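Local coordinates for protein SsfX3 (Streptomyces sp. SF2575, PDB 3SKV) that probably transfers a salicylyl group onto a tetracycline intermediate, as an acyltransferase that joins a jelly-roll domain to a GDSL/SGNH hydrolase-like domain, at residues A31-P37 with A168-A174; Y44-V48 with D219-L223; V330-D334 with E374-V380. The protein carries 1 engineered substitution. One frame throughout, in Å; residues are numbered along the deposited sequence.

Contact 1. Residues A31-P37 with A168-A174; sequences ADRSVSP and AEVRLEA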
ATOM      1  N   ALA A  31       0.085 -36.998  -6.559  1.00 54.62           N
ATOM      2  CA  ALA A  31      -0.276 -36.468  -7.870  1.00 53.87           C
ATOM      3  C   ALA A  31      -0.301 -34.928  -7.973  1.00 53.72           C
ATOM      4  O   ALA A  31       0.026 -34.395  -9.051  1.00 54.14           O
ATOM      5  CB  ALA A  31      -1.614 -37.050  -8.306  1.00 54.69           C
ATOM      6  N   ASP A  32      -0.696 -34.232  -6.873  1.00 47.06           N
ATOM      7  CA  ASP A  32      -0.811 -32.778  -6.779  1.00 43.27           C
ATOM      8  C   ASP A  32       0.289 -32.032  -7.509  1.00 42.19           C
ATOM      9  O   ASP A  32       1.443 -32.474  -7.527  1.00 43.07           O
ATOM     10  CB  ASP A  32      -0.867 -32.319  -5.313  1.00 44.64           C
ATOM     11  CG  ASP A  32      -2.127 -32.713  -4.561  1.00 66.41           C
ATOM     12  OD1 ASP A  32      -3.094 -33.213  -5.216  1.00 69.59           O
ATOM     13  OD2 ASP A  32      -2.165 -32.508  -3.321  1.00 75.01           O
ATOM     14  N   ARG A  33      -0.067 -30.910  -8.130  1.00 33.24           N
ATOM     15  CA  ARG A  33       0.918 -30.114  -8.854  1.00 30.24           C
ATOM     16  C   ARG A  33       1.634 -29.164  -7.864  1.00 30.47           C
ATOM     17  O   ARG A  33       0.990 -28.334  -7.245  1.00 28.47           O
ATOM     18  CB  ARG A  33       0.247 -29.348 -10.004  1.00 24.80           C
ATOM     19  CG  ARG A  33       1.258 -28.764 -10.966  1.00 31.67           C
ATOM     20  CD  ARG A  33       0.649 -27.820 -11.970  1.00 28.45           C
ATOM     21  NE  ARG A  33       1.707 -27.158 -12.725  1.00 35.84           N
ATOM     22  CZ  ARG A  33       1.562 -26.665 -13.946  1.00 45.53           C
ATOM     23  NH1 ARG A  33       0.395 -26.752 -14.568  1.00 26.29           N
ATOM     24  NH2 ARG A  33       2.588 -26.087 -14.560  1.00 34.08           N
ATOM     25  N   SER A  34       2.940 -29.346  -7.674  1.00 26.98           N
ATOM     26  CA  SER A  34       3.751 -28.509  -6.797  1.00 24.95           C
ATOM     27  C   SER A  34       4.341 -27.369  -7.617  1.00 27.35           C
ATOM     28  O   SER A  34       4.900 -27.602  -8.681  1.00 26.73           O
ATOM     29  CB  SER A  34       4.855 -29.311  -6.130  1.00 25.72           C
ATOM     30  OG  SER A  34       5.577 -28.445  -5.267  1.00 35.96           O
ATOM     31  N   VAL A  35       4.176 -26.138  -7.135  1.00 23.69           N
ATOM     32  CA  VAL A  35       4.618 -24.937  -7.837  1.00 22.89           C
ATOM     33  C   VAL A  35       5.590 -24.131  -6.990  1.00 27.52           C
ATOM     34  O   VAL A  35       5.259 -23.741  -5.868  1.00 28.11           O
ATOM     35  CB  VAL A  35       3.395 -24.073  -8.313  1.00 24.78           C
ATOM     36  CG1 VAL A  35       3.848 -22.815  -9.078  1.00 22.24           C
ATOM     37  CG2 VAL A  35       2.396 -24.912  -9.147  1.00 24.32           C
ATOM     38  N   SER A  36       6.779 -23.849  -7.537  1.00 23.73           N
ATOM     39  CA  SER A  36       7.758 -23.021  -6.832  1.00 22.80           C
ATOM     40  C   SER A  36       7.252 -21.584  -6.724  1.00 25.23           C
ATOM     41  O   SER A  36       6.650 -21.099  -7.680  1.00 23.84           O
ATOM     42  CB  SER A  36       9.096 -23.033  -7.558  1.00 24.18           C
ATOM     43  OG  SER A  36       9.929 -21.988  -7.075  1.00 29.29           O
ATOM     44  N   PRO A  37       7.510 -20.865  -5.607  1.00 23.50           N
ATOM     45  CA  PRO A  37       7.115 -19.442  -5.528  1.00 21.78           C
ATOM     46  C   PRO A  37       7.801 -18.549  -6.592  1.00 25.31           C
ATOM     47  O   PRO A  37       7.297 -17.465  -6.891  1.00 24.53           O
ATOM     48  CB  PRO A  37       7.532 -19.041  -4.111  1.00 22.97           C
ATOM     49  CG  PRO A  37       7.639 -20.298  -3.366  1.00 27.89           C
ATOM     50  CD  PRO A  37       8.200 -21.269  -4.365  1.00 25.21           C
ATOM     51  N   ALA A 168       6.885 -20.820   0.580  1.00 24.63           N
ATOM     52  CA  ALA A 168       7.814 -21.894   0.238  1.00 24.56           C
ATOM     53  C   ALA A 168       7.264 -22.749  -0.920  1.00 29.13           C
ATOM     54  O   ALA A 168       8.040 -23.321  -1.681  1.00 27.89           O
ATOM     55  CB  ALA A 168       8.084 -22.760   1.462  1.00 26.30           C
ATOM     56  N   GLU A 169       5.929 -22.803  -1.079  1.00 27.55           N
ATOM     57  CA  GLU A 169       5.290 -23.648  -2.092  1.00 27.88           C
ATOM     58  C   GLU A 169       3.848 -23.259  -2.355  1.00 30.39           C
ATOM     59  O   GLU A 169       3.154 -22.769  -1.465  1.00 31.55           O
ATOM     60  CB  GLU A 169       5.299 -25.104  -1.585  1.00 30.37           C
ATOM     61  CG  GLU A 169       5.061 -26.192  -2.626  1.00 43.72           C
ATOM     62  CD  GLU A 169       4.775 -27.571  -2.058  1.00 64.58           C
ATOM     63  OE1 GLU A 169       4.728 -27.728  -0.812  1.00 66.79           O
ATOM     64  OE2 GLU A 169       4.579 -28.501  -2.874  1.00 60.75           O
ATOM     65  N   VAL A 170       3.400 -23.505  -3.582  1.00 24.49           N
ATOM     66  CA  VAL A 170       2.024 -23.363  -4.019  1.00 22.87           C
ATOM     67  C   VAL A 170       1.633 -24.747  -4.530  1.00 27.49           C
ATOM     68  O   VAL A 170       2.409 -25.395  -5.245  1.00 28.51           O
ATOM     69  CB  VAL A 170       1.785 -22.246  -5.059  1.00 25.84           C
ATOM     70  CG1 VAL A 170       0.325 -22.228  -5.526  1.00 25.59           C
ATOM     71  CG2 VAL A 170       2.165 -20.879  -4.482  1.00 25.22           C
ATOM     72  N   ARG A 171       0.488 -25.245  -4.092  1.00 22.18           N
ATOM     73  CA  ARG A 171       0.030 -26.538  -4.569  1.00 22.89           C
ATOM     74  C   ARG A 171      -1.326 -26.393  -5.226  1.00 25.38           C
ATOM     75  O   ARG A 171      -2.144 -25.578  -4.801  1.00 24.66           O
ATOM     76  CB  ARG A 171      -0.006 -27.572  -3.447  1.00 24.17           C
ATOM     77  CG  ARG A 171       1.324 -28.257  -3.217  1.00 33.87           C
ATOM     78  CD  ARG A 171       1.359 -29.034  -1.907  1.00 35.34           C
ATOM     79  NE  ARG A 171       0.163 -29.860  -1.745  1.00 53.90           N
ATOM     80  CZ  ARG A 171      -0.684 -29.750  -0.729  1.00 74.88           C
ATOM     81  NH1 ARG A 171      -0.444 -28.897   0.254  1.00 65.02           N
ATOM     82  NH2 ARG A 171      -1.757 -30.527  -0.668  1.00 65.02           N
ATOM     83  N   LEU A 172      -1.545 -27.168  -6.280  1.00 22.07           N
ATOM     84  CA  LEU A 172      -2.781 -27.176  -7.065  1.00 22.02           C
ATOM     85  C   LEU A 172      -3.137 -28.623  -7.374  1.00 28.67           C
ATOM     86  O   LEU A 172      -2.309 -29.530  -7.148  1.00 27.07           O
ATOM     87  CB  LEU A 172      -2.611 -26.388  -8.392  1.00 20.94           C
ATOM     88  CG  LEU A 172      -2.064 -24.957  -8.300  1.00 24.52           C
ATOM     89  CD1 LEU A 172      -1.638 -24.447  -9.660  1.00 25.20           C
ATOM     90  CD2 LEU A 172      -3.066 -24.018  -7.652  1.00 26.06           C
ATOM     91  N   GLU A 173      -4.370 -28.838  -7.907  1.00 26.07           N
ATOM     92  CA  GLU A 173      -4.872 -30.144  -8.293  1.00 26.76           C
ATOM     93  C   GLU A 173      -3.932 -30.745  -9.342  1.00 33.15           C
ATOM     94  O   GLU A 173      -3.352 -30.004 -10.144  1.00 34.67           O
ATOM     95  CB  GLU A 173      -6.302 -30.003  -8.849  1.00 28.35           C
ATOM     96  CG  GLU A 173      -7.020 -31.316  -9.153  1.00 35.79           C
ATOM     97  CD  GLU A 173      -7.715 -31.955  -7.965  1.00 81.96           C
ATOM     98  OE1 GLU A 173      -7.017 -32.489  -7.071  1.00 85.74           O
ATOM     99  OE2 GLU A 173      -8.966 -31.919  -7.930  1.00 91.17           O
ATOM    100  N   ALA A 174      -3.774 -32.078  -9.334  1.00 28.44           N
ATOM    101  CA  ALA A 174      -2.959 -32.768 -10.334  1.00 28.13           C
ATOM    102  C   ALA A 174      -3.570 -32.520 -11.728  1.00 31.30           C
ATOM    103  O   ALA A 174      -4.800 -32.535 -11.887  1.00 32.53           O
ATOM    104  CB  ALA A 174      -2.963 -34.262 -10.046  1.00 29.94           C
TER
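Asp32 meets the Arg171 guanidinium at its edge, with OD2 lying in the guanidinium plane. The carboxylate and guanidinium planes are 25° apart. The resulting salt bridge is weak as a hydrogen bond, with Asp32 OD2 to Arg171 NH2 at 3.3 Å, although the N-H points almost straight at the oxygen. The other terminal nitrogen of Arg171, NH1, forms a salt bridge with Glu142, so two carboxylates share the guanidinium. The second flat group is the Glu169 carboxylate. Its OE2 is met on the anti side by Ser34, whose OG donates a hydrogen bond of 2.6 Å to Glu169 OE2, 21° out of the carboxylate plane. Ser34 OG stands anti to the backbone N (chi1 -178°), and the extended Glu169 chain carries OE2 to it.

The backbones form an antiparallel pair. Arg33 with Leu172 and Val35 with Val170 are hydrogen-bonded pairs; Ser34 with Arg171 is the non-hydrogen-bonded pair between them. Arg33 N binds Leu172 O at 2.8 Å, and Val35 N binds Val170 O at 2.7 Å. Val35, Val170 and Leu172 form an apolar patch on the face they share with Arg33, whose chain leads away and bonds through NH1 to Ala176 O. Here Val35 CG2 lies 4.1 Å from Leu172 CD1. Past the strand, the ring of Pro37 rests on the Ala168 carbonyl, with CD 3.4 Å from Ala168 O.

Strand 33-35 is an outermost strand of a four-stranded antiparallel sheet of the jelly-roll domain. Strand 164-172 lies between it and strand 96-103. Leu178 of strand 178-179 packs against Arg33 and Val35.

Contact 2. Residues Y44-V48 with D219-L223; sequences YRGAV and DLQSL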
ATOM      1  N   TYR A  44       4.014 -11.286  -8.937  1.00 25.50           N
ATOM      2  CA  TYR A  44       3.846 -10.606  -7.661  1.00 23.82           C
ATOM      3  C   TYR A  44       3.612  -9.156  -8.008  1.00 28.93           C
ATOM      4  O   TYR A  44       4.444  -8.515  -8.642  1.00 30.16           O
ATOM      5  CB  TYR A  44       5.059 -10.761  -6.750  1.00 23.90           C
ATOM      6  CG  TYR A  44       5.275 -12.188  -6.296  1.00 25.68           C
ATOM      7  CD1 TYR A  44       5.959 -13.104  -7.103  1.00 27.13           C
ATOM      8  CD2 TYR A  44       4.790 -12.631  -5.067  1.00 25.12           C
ATOM      9  CE1 TYR A  44       6.131 -14.425  -6.707  1.00 25.35           C
ATOM     10  CE2 TYR A  44       4.986 -13.945  -4.649  1.00 25.61           C
ATOM     11  CZ  TYR A  44       5.661 -14.835  -5.471  1.00 30.71           C
ATOM     12  OH  TYR A  44       5.826 -16.139  -5.080  1.00 30.10           O
ATOM     13  N   ARG A  45       2.430  -8.675  -7.698  1.00 24.63           N
ATOM     14  CA  ARG A  45       2.102  -7.299  -7.983  1.00 24.40           C
ATOM     15  C   ARG A  45       2.211  -6.540  -6.674  1.00 25.23           C
ATOM     16  O   ARG A  45       1.958  -7.093  -5.603  1.00 23.41           O
ATOM     17  CB  ARG A  45       0.711  -7.191  -8.647  1.00 24.33           C
ATOM     18  CG  ARG A  45       0.573  -8.083  -9.893  1.00 28.00           C
ATOM     19  CD  ARG A  45       0.255  -7.328 -11.159  1.00 29.39           C
ATOM     20  NE  ARG A  45      -0.195  -8.224 -12.243  1.00 42.87           N
ATOM     21  CZ  ARG A  45       0.282  -8.230 -13.491  1.00 71.29           C
ATOM     22  NH1 ARG A  45       1.256  -7.398 -13.840  1.00 70.37           N
ATOM     23  NH2 ARG A  45      -0.186  -9.095 -14.386  1.00 59.64           N
ATOM     24  N   GLY A  46       2.659  -5.311  -6.756  1.00 22.91           N
ATOM     25  CA  GLY A  46       2.853  -4.496  -5.558  1.00 23.14           C
ATOM     26  C   GLY A  46       4.135  -4.781  -4.802  1.00 25.42           C
ATOM     27  O   GLY A  46       4.348  -4.213  -3.720  1.00 25.21           O
ATOM     28  N   ALA A  47       5.012  -5.651  -5.355  1.00 22.58           N
ATOM     29  CA  ALA A  47       6.332  -5.934  -4.736  1.00 22.55           C
ATOM     30  C   ALA A  47       7.446  -5.311  -5.596  1.00 29.75           C
ATOM     31  O   ALA A  47       7.373  -5.343  -6.823  1.00 31.94           O
ATOM     32  CB  ALA A  47       6.553  -7.433  -4.576  1.00 21.74           C
ATOM     33  N   VAL A  48       8.444  -4.700  -4.960  1.00 26.62           N
ATOM     34  CA  VAL A  48       9.573  -4.077  -5.651  1.00 26.09           C
ATOM     35  C   VAL A  48      10.654  -5.133  -5.906  1.00 30.43           C
ATOM     36  O   VAL A  48      11.187  -5.212  -7.008  1.00 31.61           O
ATOM     37  CB  VAL A  48      10.059  -2.856  -4.852  1.00 30.45           C
ATOM     38  CG1 VAL A  48      11.371  -2.305  -5.398  1.00 31.40           C
ATOM     39  CG2 VAL A  48       8.978  -1.774  -4.823  1.00 29.85           C
ATOM     40  N   ASP A 219      -2.917  -1.176 -11.312  1.00 23.35           N
ATOM     41  CA  ASP A 219      -1.946  -2.064 -10.701  1.00 21.82           C
ATOM     42  C   ASP A 219      -1.235  -1.237  -9.570  1.00 24.29           C
ATOM     43  O   ASP A 219      -0.295  -0.461  -9.811  1.00 22.01           O
ATOM     44  CB  ASP A 219      -0.938  -2.554 -11.748  1.00 23.66           C
ATOM     45  CG  ASP A 219       0.033  -3.610 -11.278  1.00 35.66           C
ATOM     46  OD1 ASP A 219       0.201  -3.769 -10.046  1.00 34.36           O
ATOM     47  OD2 ASP A 219       0.662  -4.252 -12.141  1.00 47.36           O
ATOM     48  N   LEU A 220      -1.726  -1.409  -8.353  1.00 20.90           N
ATOM     49  CA  LEU A 220      -1.225  -0.737  -7.168  1.00 21.15           C
ATOM     50  C   LEU A 220       0.191  -1.138  -6.743  1.00 23.85           C
ATOM     51  O   LEU A 220       0.569  -2.308  -6.836  1.00 21.00           O
ATOM     52  CB  LEU A 220      -2.209  -0.985  -6.010  1.00 21.83           C
ATOM     53  CG  LEU A 220      -1.771  -0.569  -4.610  1.00 27.24           C
ATOM     54  CD1 LEU A 220      -1.713   0.961  -4.498  1.00 28.11           C
ATOM     55  CD2 LEU A 220      -2.673  -1.167  -3.573  1.00 28.39           C
ATOM     56  N   GLN A 221       0.886  -0.138  -6.210  1.00 19.79           N
ATOM     57  CA  GLN A 221       2.179  -0.256  -5.566  1.00 19.76           C
ATOM     58  C   GLN A 221       2.192   0.756  -4.418  1.00 26.67           C
ATOM     59  O   GLN A 221       2.240   1.958  -4.636  1.00 26.58           O
ATOM     60  CB  GLN A 221       3.325   0.014  -6.530  1.00 20.22           C
ATOM     61  CG  GLN A 221       4.686   0.034  -5.856  1.00 21.41           C
ATOM     62  CD  GLN A 221       5.159  -1.343  -5.429  1.00 32.53           C
ATOM     63  OE1 GLN A 221       5.345  -2.228  -6.256  1.00 26.05           O
ATOM     64  NE2 GLN A 221       5.367  -1.521  -4.136  1.00 14.73           N
ATOM     65  N   SER A 222       2.127   0.245  -3.196  1.00 24.94           N
ATOM     66  CA  SER A 222       2.126   1.041  -1.980  0.50 24.25           C
ATOM     67  C   SER A 222       3.548   1.210  -1.483  1.00 28.02           C
ATOM     68  O   SER A 222       4.297   0.234  -1.366  1.00 29.19           O
ATOM     69  CB  SER A 222       1.292   0.358  -0.896  1.00 29.48           C
ATOM     70  OG  SER A 222       1.469   0.994   0.368  1.00 40.04           O
ATOM     71  N   LEU A 223       3.924   2.445  -1.214  1.00 23.05           N
ATOM     72  CA  LEU A 223       5.187   2.827  -0.612  1.00 21.93           C
ATOM     73  C   LEU A 223       4.830   3.672   0.612  1.00 32.02           C
ATOM     74  O   LEU A 223       5.523   4.629   0.960  1.00 34.04           O
ATOM     75  CB  LEU A 223       6.099   3.580  -1.589  1.00 20.72           C
ATOM     76  CG  LEU A 223       6.603   2.819  -2.802  1.00 22.34           C
ATOM     77  CD1 LEU A 223       7.369   3.708  -3.693  1.00 20.85           C
ATOM     78  CD2 LEU A 223       7.470   1.655  -2.415  1.00 19.15           C
TER
HETATM   79  O   HOH W   1       3.048  -5.405 -11.623  1.00 57.35           O
HETATM   80  O   HOH W   2       2.084  -2.571  -2.575  1.00 21.47           O
HETATM   81  O   HOH W   3       2.822  -3.537  -9.005  1.00 32.87           O
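Arg45 and Asp219 cross at about a right angle, with guanidinium and carboxylate planes 88° apart. Within this pair the closest touch is between Arg45 CD and Asp219 OD2, at 3.3 Å. The charged ends form only a long salt bridge, with Arg45 NH1 to Asp219 OD2 at 3.6 Å. Water 1 lies at the guanidinium edge, in its plane; it donates to Asp219 OD2 and weakly accepts from Arg45 NH1. Each charge also has a partner outside the pair: Asp181 for Arg45 NH2, and Arg86 for Asp219 OD1. Water 3 links Asp219 OD1 to the backbone N of Gly46.

Gln221 reaches back to Gly46. Its chain turns about the CB-CG bond (chi2 72°), and this brings the amide against the Gly46 carbonyl. The bond from Gln221 NE2 to Gly46 O is 2.9 Å but weak, since the N-H is poorly aimed at 122°. Water 2 donates to the same oxygen and accepts from Ser222 N. Val48 crosses Gln221 at about a right angle, with its CG2 3.7 Å from Gln221 NE2. Gly46 has positive phi, which favours glycine, and its CA lies 3.4 Å from Leu220 O.

The contact joins the two domains. Strand 43-45 pairs with strand 86-91 in a sheet of the N-terminal domain. Strand 219-223 is an outermost strand of the parallel sheet of the GDSL/SGNH domain, beside strand 187-192. Leu239 of helix 234-242 packs against both Val48 and Leu223.

Contact 3. Residues V330-D334 with E374-V380; sequences VHYLD and EMAALGV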
ATOM      1  N   VAL A 330       1.474  18.218 -12.658  1.00 29.06           N
ATOM      2  CA  VAL A 330       1.537  18.252 -11.189  1.00 28.68           C
ATOM      3  C   VAL A 330       0.195  18.838 -10.721  1.00 31.27           C
ATOM      4  O   VAL A 330      -0.257  19.821 -11.288  1.00 29.68           O
ATOM      5  CB  VAL A 330       2.755  18.997 -10.578  1.00 32.99           C
ATOM      6  CG1 VAL A 330       2.693  18.963  -9.054  1.00 32.73           C
ATOM      7  CG2 VAL A 330       4.041  18.347 -11.006  1.00 32.59           C
ATOM      8  N   HIS A 331      -0.468  18.192  -9.744  1.00 27.74           N
ATOM      9  CA  HIS A 331      -1.793  18.620  -9.282  1.00 26.91           C
ATOM     10  C   HIS A 331      -1.890  18.590  -7.793  1.00 30.23           C
ATOM     11  O   HIS A 331      -1.287  17.735  -7.147  1.00 30.31           O
ATOM     12  CB  HIS A 331      -2.874  17.702  -9.830  1.00 27.35           C
ATOM     13  CG  HIS A 331      -2.806  17.489 -11.312  1.00 31.43           C
ATOM     14  ND1 HIS A 331      -3.370  18.386 -12.196  1.00 34.92           N
ATOM     15  CD2 HIS A 331      -2.263  16.471 -12.014  1.00 33.02           C
ATOM     16  CE1 HIS A 331      -3.143  17.895 -13.404  1.00 34.55           C
ATOM     17  NE2 HIS A 331      -2.501  16.730 -13.342  1.00 33.89           N
ATOM     18  N   TYR A 332      -2.670  19.518  -7.236  1.00 26.38           N
ATOM     19  CA  TYR A 332      -2.867  19.545  -5.800  1.00 25.46           C
ATOM     20  C   TYR A 332      -4.168  18.842  -5.395  1.00 32.60           C
ATOM     21  O   TYR A 332      -5.214  19.104  -5.974  1.00 34.71           O
ATOM     22  CB  TYR A 332      -2.811  20.974  -5.275  1.00 25.43           C
ATOM     23  CG  TYR A 332      -3.180  21.068  -3.810  1.00 27.06           C
ATOM     24  CD1 TYR A 332      -2.353  20.519  -2.819  1.00 28.16           C
ATOM     25  CD2 TYR A 332      -4.383  21.658  -3.409  1.00 27.69           C
ATOM     26  CE1 TYR A 332      -2.707  20.575  -1.464  1.00 27.15           C
ATOM     27  CE2 TYR A 332      -4.733  21.739  -2.061  1.00 28.05           C
ATOM     28  CZ  TYR A 332      -3.911  21.163  -1.093  1.00 34.60           C
ATOM     29  OH  TYR A 332      -4.270  21.248   0.236  1.00 28.30           O
ATOM     30  N   LEU A 333      -4.092  17.939  -4.426  1.00 29.31           N
ATOM     31  CA  LEU A 333      -5.218  17.206  -3.839  1.00 28.83           C
ATOM     32  C   LEU A 333      -5.351  17.627  -2.384  1.00 31.40           C
ATOM     33  O   LEU A 333      -4.470  17.344  -1.572  1.00 27.63           O
ATOM     34  CB  LEU A 333      -5.001  15.675  -3.925  1.00 28.16           C
ATOM     35  CG  LEU A 333      -6.172  14.756  -3.561  1.00 32.63           C
ATOM     36  CD1 LEU A 333      -7.244  14.882  -4.600  1.00 33.06           C
ATOM     37  CD2 LEU A 333      -5.735  13.278  -3.444  1.00 29.38           C
ATOM     38  N   ASP A 334      -6.442  18.321  -2.061  1.00 31.50           N
ATOM     39  CA  ASP A 334      -6.713  18.785  -0.708  1.00 31.67           C
ATOM     40  C   ASP A 334      -7.174  17.579   0.134  1.00 32.61           C
ATOM     41  O   ASP A 334      -8.199  16.978  -0.179  1.00 30.36           O
ATOM     42  CB  ASP A 334      -7.791  19.885  -0.780  1.00 35.06           C
ATOM     43  CG  ASP A 334      -8.142  20.640   0.494  1.00 48.56           C
ATOM     44  OD1 ASP A 334      -7.453  20.424   1.539  1.00 47.61           O
ATOM     45  OD2 ASP A 334      -9.091  21.472   0.445  1.00 58.17           O
ATOM     46  N   GLU A 374     -12.145  12.882  -6.103  1.00 30.02           N
ATOM     47  CA  GLU A 374     -11.202  14.002  -6.120  1.00 30.43           C
ATOM     48  C   GLU A 374     -10.147  13.888  -7.239  1.00 33.17           C
ATOM     49  O   GLU A 374      -9.892  14.864  -7.939  1.00 34.92           O
ATOM     50  CB  GLU A 374     -10.591  14.249  -4.724  1.00 30.86           C
ATOM     51  CG  GLU A 374     -11.588  14.736  -3.684  1.00 38.67           C
ATOM     52  CD  GLU A 374     -12.386  15.974  -4.059  1.00 56.55           C
ATOM     53  OE1 GLU A 374     -11.787  16.941  -4.592  1.00 42.73           O
ATOM     54  OE2 GLU A 374     -13.615  15.975  -3.806  1.00 41.79           O
ATOM     55  N   MET A 375      -9.604  12.700  -7.455  1.00 26.86           N
ATOM     56  CA  MET A 375      -8.632  12.508  -8.529  1.00 26.77           C
ATOM     57  C   MET A 375      -9.259  12.617  -9.920  1.00 28.75           C
ATOM     58  O   MET A 375      -8.592  13.113 -10.844  1.00 28.48           O
ATOM     59  CB  MET A 375      -7.865  11.214  -8.345  1.00 28.65           C
ATOM     60  CG  MET A 375      -6.872  11.292  -7.232  1.00 33.19           C
ATOM     61  SD  MET A 375      -6.101   9.691  -7.016  1.00 39.10           S
ATOM     62  CE  MET A 375      -4.459  10.194  -7.135  1.00 35.84           C
ATOM     63  N   ALA A 376     -10.546  12.216 -10.052  1.00 22.81           N
ATOM     64  CA  ALA A 376     -11.278  12.374 -11.303  1.00 23.65           C
ATOM     65  C   ALA A 376     -11.482  13.879 -11.557  1.00 28.37           C
ATOM     66  O   ALA A 376     -11.272  14.330 -12.678  1.00 27.63           O
ATOM     67  CB  ALA A 376     -12.619  11.670 -11.235  1.00 23.90           C
ATOM     68  N   ALA A 377     -11.796  14.663 -10.502  1.00 25.93           N
ATOM     69  CA  ALA A 377     -11.983  16.129 -10.616  1.00 26.23           C
ATOM     70  C   ALA A 377     -10.709  16.794 -11.136  1.00 30.67           C
ATOM     71  O   ALA A 377     -10.793  17.763 -11.887  1.00 31.05           O
ATOM     72  CB  ALA A 377     -12.389  16.728  -9.275  1.00 26.45           C
ATOM     73  N   LEU A 378      -9.534  16.249 -10.769  1.00 28.33           N
ATOM     74  CA  LEU A 378      -8.227  16.745 -11.242  1.00 30.14           C
ATOM     75  C   LEU A 378      -7.948  16.333 -12.698  1.00 37.42           C
ATOM     76  O   LEU A 378      -7.030  16.856 -13.314  1.00 38.83           O
ATOM     77  CB  LEU A 378      -7.070  16.263 -10.357  1.00 28.70           C
ATOM     78  CG  LEU A 378      -7.067  16.668  -8.891  1.00 33.14           C
ATOM     79  CD1 LEU A 378      -6.026  15.873  -8.136  1.00 31.67           C
ATOM     80  CD2 LEU A 378      -6.828  18.143  -8.716  1.00 34.74           C
ATOM     81  N   GLY A 379      -8.723  15.386 -13.217  1.00 33.97           N
ATOM     82  CA  GLY A 379      -8.560  14.891 -14.577  1.00 34.25           C
ATOM     83  C   GLY A 379      -7.478  13.839 -14.746  1.00 37.86           C
ATOM     84  O   GLY A 379      -7.073  13.574 -15.876  1.00 40.68           O
ATOM     85  N   VAL A 380      -7.006  13.223 -13.647  1.00 31.45           N
ATOM     86  CA  VAL A 380      -5.971  12.185 -13.681  1.00 30.89           C
ATOM     87  C   VAL A 380      -6.606  10.787 -13.810  1.00 39.95           C
ATOM     88  O   VAL A 380      -5.934   9.836 -14.219  1.00 39.43           O
ATOM     89  CB  VAL A 380      -4.943  12.271 -12.513  1.00 32.42           C
ATOM     90  CG1 VAL A 380      -4.306  13.656 -12.429  1.00 31.57           C
ATOM     91  CG2 VAL A 380      -5.570  11.877 -11.174  1.00 31.56           C
TER
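Leu333 packs its CD1 against Glu374 CB at 3.4 Å and against Leu378 CD1 at 3.9 Å. This is strand-on-helix packing in the GDSL/SGNH domain, an alpha/beta fold in which helix 361-377 lies against the parallel sheet. No hydrogen bond crosses the contact. Leu333 and Leu378 meet at about a right angle. The other branch of Leu378, CD2, comes 3.3 Å from Tyr332 O. Its two methyls also reach His331 CB.

His331 has its CG anti to the carbonyl carbon (chi1 -51°), and its ring passes alongside Val380, the two side chains running in opposite directions. Leu378 O stands over one face of the ring. Replacing His331 with an alanine would probably leave Val380 CG1 without the ring it packs on and open a gap between the strand and the turn after the helix.

That turn positions Leu378 and Val380. Gly379 leaves the helix with positive phi in a Schellman motif, where Gly379 N bonds to Ala376 O and Val380 N to Met375 O. On the strand side, His331 and Leu333 are held by backbone bonds to strand 286-290. Arg323 of helix 308-324 also touches His331. Glu374 uses its aliphatic CB here, while its OE1 forms a salt bridge with Arg337. Met375 reaches Leu247 and Ser249 of strand 247-252, and Val380 also meets Leu247. At the ring of His331, Val380 CG1 sits 3.5 Å from CD2 and 3.7 Å from NE2.

How the contacts relate
The three contacts run from the N-terminal domain to the far side of the GDSL/SGNH domain. Contacts 1 and 2 have centres about 24 Å apart and touch through a probable hydrogen bond between Pro37 O and Tyr44 OH. Strands 33-35 and 43-45 follow each other in the chain, and the segments of these contacts alternate. Contact 3 comes later, after both have closed. Its centre is about 22 Å from that of contact 2 and about 44 Å from that of contact 1. Contacts 2 and 3 lie at the two outermost strands of one parallel sheet. Contact 1 lies within the N-terminal domain, and contact 2 ties that domain to the sheet.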